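Local coordinates for xylanase and alpha-amylase inhibitor protein (Scadoxus multiflorus, PDB 3MU7), which inhibits xylanase and alpha-amylase and adopts the TIM-barrel fold of glycosyl hydrolase family 18, at residues V70-G75 and V94-N99; A196-W201 and F239-D244. One frame throughout, in Å; residues are numbered along the deposited sequence.

From the N terminus, the chain completes the parallel strands 5-9 and 29-37 of the barrel before it reaches contact 1, where strand 69-76 meets helix 86-101, the segments 70-75 and 94-99 enclosing 18 residues, some within the helix. This is a beta-alpha closure: the helix folds back on the strand that precedes it. Contact 2 joins helix 195-207 to helix 231-242; the 37 residues between its segments include strand 213-218, so it ties two successive helices of the outer layer together. The contacts neither nest nor cross. The centres of contacts 1 and 2 lie about 31 Å apart, on opposite sides of the chain's centre; one fastens helix to barrel wall, the other helix to helix.

Contact 1 (V70-G75 and V94-N99); sequences VLLSIG and VYLHKN
L96 reaches from the helix segment V94-N99 to the strand segment V70-G75, and its two methyl groups carry the whole apolar contact. CD2 of L96 meets CD2 of L72 at 4.0 Å, the two side chains crossing at about a right angle. The same CD2 of L96 also lies 4.1 Å from CG2 of I74, as does CD1 of L96, so the forked end of this leucine meets the isoleucine's branch methyl with both prongs. In I74 it is CG1 that sits between the backbone N and the carbonyl carbon (chi1 62°), which places CG2 beside the backbone N, where L96 meets it. All three residues are buried, and the contact is purely one of methyl packing.

Polar bonding stays within the helix. ND2 of N99 donates to O of Y95 at 3.1 Å, with an N-H...O angle of 150°, and the backbone N of N99 gives that oxygen a second bond. The oxygen lies close to the amide plane of N99, and OD1 of N99 accepts from the backbone N of R111, so the amide is held from both ends.

Strand 69-76 runs parallel between strands 29-37 and 120-125; I74 also packs on I121, F123 and I125, while L72 touches L118. Helix 86-101 thus lies against the outside of the TIM barrel, its leucine set on the wall.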
loop_
_atom_site.group_PDB
_atom_site.type_symbol
_atom_site.label_atom_id
_atom_site.label_comp_id
_atom_site.label_asym_id
_atom_site.label_seq_id
_atom_site.Cartn_x
_atom_site.Cartn_y
_atom_site.Cartn_z
ATOM N N VAL A 70 -1.146 10.281 1.335
ATOM C CA VAL A 70 -1.411 9.401 2.464
ATOM C C VAL A 70 -2.629 8.542 2.160
ATOM O O VAL A 70 -3.720 9.064 1.894
ATOM C CB VAL A 70 -1.647 10.200 3.763
ATOM C CG1 VAL A 70 -1.828 9.257 4.931
ATOM C CG2 VAL A 70 -0.482 11.155 4.034
ATOM N N LEU A 71 -2.432 7.228 2.197
ATOM C CA LEU A 71 -3.491 6.262 1.889
ATOM C C LEU A 71 -3.833 5.468 3.126
ATOM O O LEU A 71 -3.009 5.336 4.036
ATOM C CB LEU A 71 -3.041 5.290 0.799
ATOM C CG LEU A 71 -2.387 5.856 -0.459
ATOM C CD1 LEU A 71 -1.943 4.723 -1.379
ATOM C CD2 LEU A 71 -3.295 6.802 -1.187
ATOM N N LEU A 72 -5.055 4.944 3.166
ATOM C CA LEU A 72 -5.428 3.939 4.147
ATOM C C LEU A 72 -5.461 2.590 3.462
ATOM O O LEU A 72 -6.079 2.422 2.401
ATOM C CB LEU A 72 -6.810 4.213 4.745
ATOM C CG LEU A 72 -7.378 3.150 5.697
ATOM C CD1 LEU A 72 -6.536 3.019 6.968
ATOM C CD2 LEU A 72 -8.832 3.445 6.034
ATOM N N SER A 73 -4.793 1.624 4.074
ATOM C CA SER A 73 -4.785 0.266 3.563
ATOM C C SER A 73 -5.833 -0.597 4.255
ATOM O O SER A 73 -5.904 -0.643 5.493
ATOM C CB SER A 73 -3.401 -0.341 3.732
ATOM O OG SER A 73 -3.308 -1.593 3.075
ATOM N N ILE A 74 -6.637 -1.278 3.441
ATOM C CA ILE A 74 -7.623 -2.234 3.932
ATOM C C ILE A 74 -7.065 -3.648 3.838
ATOM O O ILE A 74 -6.320 -3.988 2.899
ATOM C CB ILE A 74 -8.991 -2.106 3.208
ATOM C CG1 ILE A 74 -8.862 -2.395 1.706
ATOM C CG2 ILE A 74 -9.592 -0.718 3.465
ATOM C CD1 ILE A 74 -10.198 -2.494 0.992
ATOM N N GLY A 75 -7.370 -4.445 4.843
ATOM C CA GLY A 75 -6.980 -5.860 4.937
ATOM C C GLY A 75 -5.708 -5.967 5.770
ATOM O O GLY A 75 -5.735 -5.681 6.897
ATOM N N VAL A 94 -19.045 2.747 1.305
ATOM C CA VAL A 94 -19.669 3.941 1.879
ATOM C C VAL A 94 -18.929 4.393 3.138
ATOM O O VAL A 94 -18.660 5.581 3.318
ATOM C CB VAL A 94 -21.172 3.708 2.155
ATOM C CG1 VAL A 94 -21.784 4.845 2.973
ATOM C CG2 VAL A 94 -21.922 3.544 0.836
ATOM N N TYR A 95 -18.580 3.436 3.991
ATOM C CA TYR A 95 -17.834 3.741 5.211
ATOM C C TYR A 95 -16.515 4.447 4.893
ATOM O O TYR A 95 -16.190 5.471 5.498
ATOM C CB TYR A 95 -17.584 2.451 5.991
ATOM C CG TYR A 95 -16.611 2.577 7.139
ATOM C CD1 TYR A 95 -17.020 3.083 8.379
ATOM C CD2 TYR A 95 -15.278 2.185 6.996
ATOM C CE1 TYR A 95 -16.118 3.202 9.438
ATOM C CE2 TYR A 95 -14.386 2.295 8.050
ATOM C CZ TYR A 95 -14.810 2.803 9.257
ATOM O OH TYR A 95 -13.904 2.903 10.283
ATOM N N LEU A 96 -15.757 3.898 3.944
ATOM C CA LEU A 96 -14.482 4.490 3.558
ATOM C C LEU A 96 -14.663 5.874 2.963
ATOM O O LEU A 96 -13.923 6.802 3.285
ATOM C CB LEU A 96 -13.748 3.595 2.567
ATOM C CG LEU A 96 -13.264 2.254 3.114
ATOM C CD1 LEU A 96 -12.766 1.391 1.957
ATOM C CD2 LEU A 96 -12.184 2.419 4.194
ATOM N N HIS A 97 -15.656 6.007 2.103
ATOM C CA HIS A 97 -15.914 7.278 1.440
ATOM C C HIS A 97 -16.302 8.381 2.402
ATOM O O HIS A 97 -15.710 9.448 2.365
ATOM C CB HIS A 97 -16.998 7.079 0.383
ATOM C CG HIS A 97 -17.108 8.213 -0.579
ATOM N ND1 HIS A 97 -18.320 8.721 -0.938
ATOM C CD2 HIS A 97 -16.183 8.871 -1.302
ATOM C CE1 HIS A 97 -18.133 9.676 -1.816
ATOM N NE2 HIS A 97 -16.852 9.822 -2.025
ATOM N N LYS A 98 -17.268 8.087 3.241
ATOM C CA LYS A 98 -17.779 9.090 4.171
ATOM C C LYS A 98 -16.758 9.477 5.231
ATOM O O LYS A 98 -16.669 10.641 5.618
ATOM C CB LYS A 98 -19.052 8.592 4.855
ATOM C CG LYS A 98 -20.271 8.548 3.950
ATOM C CD LYS A 98 -21.519 8.218 4.751
ATOM C CE LYS A 98 -22.779 8.348 3.910
ATOM N NZ LYS A 98 -24.012 8.153 4.725
ATOM N N ASN A 99 -15.986 8.507 5.707
ATOM C CA ASN A 99 -15.119 8.744 6.858
ATOM C C ASN A 99 -13.694 9.167 6.550
ATOM O O ASN A 99 -13.056 9.808 7.390
ATOM C CB ASN A 99 -15.119 7.537 7.779
ATOM C CG ASN A 99 -16.388 7.437 8.572
ATOM O OD1 ASN A 99 -16.620 8.240 9.475
ATOM N ND2 ASN A 99 -17.230 6.464 8.239
#

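Contact 2 (A196-W201 and F239-D244)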
loop_
_atom_site.group_PDB
_atom_site.type_symbol
_atom_site.label_atom_id
_atom_site.label_comp_id
_atom_site.label_asym_id
_atom_site.label_seq_id
_atom_site.Cartn_x
_atom_site.Cartn_y
_atom_site.Cartn_z
ATOM N N ALA A 196 14.483 -15.168 -10.755
ATOM C CA ALA A 196 13.047 -15.337 -10.492
ATOM C C ALA A 196 12.367 -13.999 -10.245
ATOM O O ALA A 196 11.272 -13.799 -10.703
ATOM C CB ALA A 196 12.788 -16.248 -9.364
ATOM N N LEU A 197 13.056 -13.117 -9.527
ATOM C CA LEU A 197 12.575 -11.761 -9.297
ATOM C C LEU A 197 12.382 -11.038 -10.621
ATOM O O LEU A 197 11.322 -10.461 -10.872
ATOM C CB LEU A 197 13.558 -10.987 -8.415
ATOM C CG LEU A 197 13.336 -9.473 -8.290
ATOM C CD1 LEU A 197 11.983 -9.146 -7.659
ATOM C CD2 LEU A 197 14.464 -8.832 -7.500
ATOM N N MET A 198 13.399 -11.074 -11.474
ATOM C CA MET A 198 13.331 -10.326 -12.718
ATOM C C MET A 198 12.311 -10.917 -13.692
ATOM O O MET A 198 11.636 -10.170 -14.398
ATOM C CB MET A 198 14.715 -10.162 -13.340
ATOM C CG MET A 198 15.662 -9.284 -12.502
ATOM S SD MET A 198 14.990 -7.713 -11.873
ATOM C CE MET A 198 14.808 -6.770 -13.382
ATOM N N ASN A 199 12.170 -12.240 -13.699
ATOM C CA ASN A 199 11.122 -12.894 -14.488
ATOM C C ASN A 199 9.726 -12.465 -14.033
ATOM O O ASN A 199 8.874 -12.149 -14.857
ATOM C CB ASN A 199 11.256 -14.419 -14.435
ATOM C CG ASN A 199 12.437 -14.935 -15.240
ATOM O OD1 ASN A 199 12.923 -14.273 -16.156
ATOM N ND2 ASN A 199 12.898 -16.132 -14.901
ATOM N N ALA A 200 9.507 -12.437 -12.721
ATOM C CA ALA A 200 8.229 -11.989 -12.163
ATOM C C ALA A 200 7.971 -10.507 -12.465
ATOM O O ALA A 200 6.872 -10.137 -12.884
ATOM C CB ALA A 200 8.178 -12.262 -10.667
ATOM N N TRP A 201 8.984 -9.664 -12.283
ATOM C CA TRP A 201 8.847 -8.255 -12.647
ATOM C C TRP A 201 8.452 -8.083 -14.109
ATOM O O TRP A 201 7.574 -7.284 -14.423
ATOM C CB TRP A 201 10.132 -7.464 -12.386
ATOM C CG TRP A 201 10.130 -6.160 -13.151
ATOM C CD1 TRP A 201 10.823 -5.875 -14.295
ATOM C CD2 TRP A 201 9.345 -4.999 -12.862
ATOM N NE1 TRP A 201 10.533 -4.604 -14.723
ATOM C CE2 TRP A 201 9.630 -4.040 -13.860
ATOM C CE3 TRP A 201 8.433 -4.672 -11.849
ATOM C CZ2 TRP A 201 9.040 -2.772 -13.872
ATOM C CZ3 TRP A 201 7.844 -3.412 -11.863
ATOM C CH2 TRP A 201 8.154 -2.478 -12.865
ATOM N N PHE A 239 17.045 -1.823 -11.116
ATOM C CA PHE A 239 16.730 -0.563 -11.739
ATOM C C PHE A 239 16.982 -0.419 -13.241
ATOM O O PHE A 239 16.164 0.125 -13.896
ATOM C CB PHE A 239 17.294 0.631 -10.995
ATOM C CG PHE A 239 16.619 0.893 -9.647
ATOM C CD1 PHE A 239 15.495 0.195 -9.241
ATOM C CD2 PHE A 239 17.122 1.808 -8.805
ATOM C CE1 PHE A 239 14.909 0.444 -8.005
ATOM C CE2 PHE A 239 16.533 2.048 -7.547
ATOM C CZ PHE A 239 15.454 1.361 -7.182
ATOM N N PRO A 240 18.124 -0.877 -13.780
ATOM C CA PRO A 240 18.340 -0.698 -15.226
ATOM C C PRO A 240 17.241 -1.383 -16.047
ATOM O O PRO A 240 16.738 -0.762 -16.901
ATOM C CB PRO A 240 19.723 -1.343 -15.463
ATOM C CG PRO A 240 20.419 -1.176 -14.138
ATOM C CD PRO A 240 19.314 -1.449 -13.125
ATOM N N ASN A 241 16.865 -2.589 -15.730
ATOM C CA ASN A 241 15.780 -3.237 -16.492
ATOM C C ASN A 241 14.404 -2.639 -16.125
ATOM O O ASN A 241 13.658 -2.348 -16.981
ATOM C CB ASN A 241 15.821 -4.730 -16.266
ATOM C CG ASN A 241 15.104 -5.512 -17.333
ATOM O OD1 ASN A 241 14.448 -4.953 -18.140
ATOM N ND2 ASN A 241 15.387 -6.803 -17.410
ATOM N N ALA A 242 14.131 -2.448 -14.850
ATOM C CA ALA A 242 12.848 -1.886 -14.453
ATOM C C ALA A 242 12.570 -0.550 -15.084
ATOM O O ALA A 242 11.500 -0.289 -15.497
ATOM C CB ALA A 242 12.773 -1.775 -12.938
ATOM N N GLN A 243 13.564 0.309 -15.132
ATOM C CA GLN A 243 13.416 1.638 -15.729
ATOM C C GLN A 243 13.124 1.611 -17.231
ATOM O O GLN A 243 12.708 2.624 -17.795
ATOM C CB GLN A 243 14.643 2.509 -15.430
ATOM C CG GLN A 243 14.640 3.085 -14.024
ATOM C CD GLN A 243 16.015 3.515 -13.536
ATOM O OE1 GLN A 243 16.958 3.658 -14.315
ATOM N NE2 GLN A 243 16.128 3.725 -12.231
ATOM N N ASP A 244 13.328 0.459 -17.866
ATOM C CA ASP A 244 12.990 0.285 -19.282
ATOM C C ASP A 244 11.482 0.087 -19.500
ATOM O O ASP A 244 11.003 0.099 -20.641
ATOM C CB ASP A 244 13.780 -0.880 -19.890
ATOM C CG ASP A 244 13.749 -0.873 -21.407
ATOM O OD1 ASP A 244 14.116 0.160 -22.012
ATOM O OD2 ASP A 244 13.359 -1.903 -21.995
HETATM O O HOH W 1 11.214 -3.701 -17.359
#
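The indole of W201 packs against A242, the CB of the alanine standing 3.7 Å above the ring plane and displaced from the ring centre. CB of A242 is 4.0 Å from CZ2 of W201, and the backbone CA of A242 comes closer, 3.6 Å from NE1. With CG of W201 anti to the backbone N (chi1 162°), the ring extends across to the second helix. Beside it, M198 and N241 run antiparallel alongside one another; two kinks (chi2 -47°, chi3 -69°) curl the methionine, and its terminal CE rests 3.7 Å from CB of N241.

The polar link is made by water. One molecule, in the plane of the indole at its edge, accepts from NE1 of W201 at 2.9 Å and donates to O of N241 at 2.8 Å, joining the ring nitrogen to the backbone. A leucine in place of W201 would probably lose this water-mediated link and leave A242 without its flat cover.

Helices 195-207 and 231-242 are neighbours in the outer layer of the barrel. W201 also touches V213 and L215 of strand 213-218, and both W201 and A242 pack on F248 of strand 248-254, while V238 lies against M198.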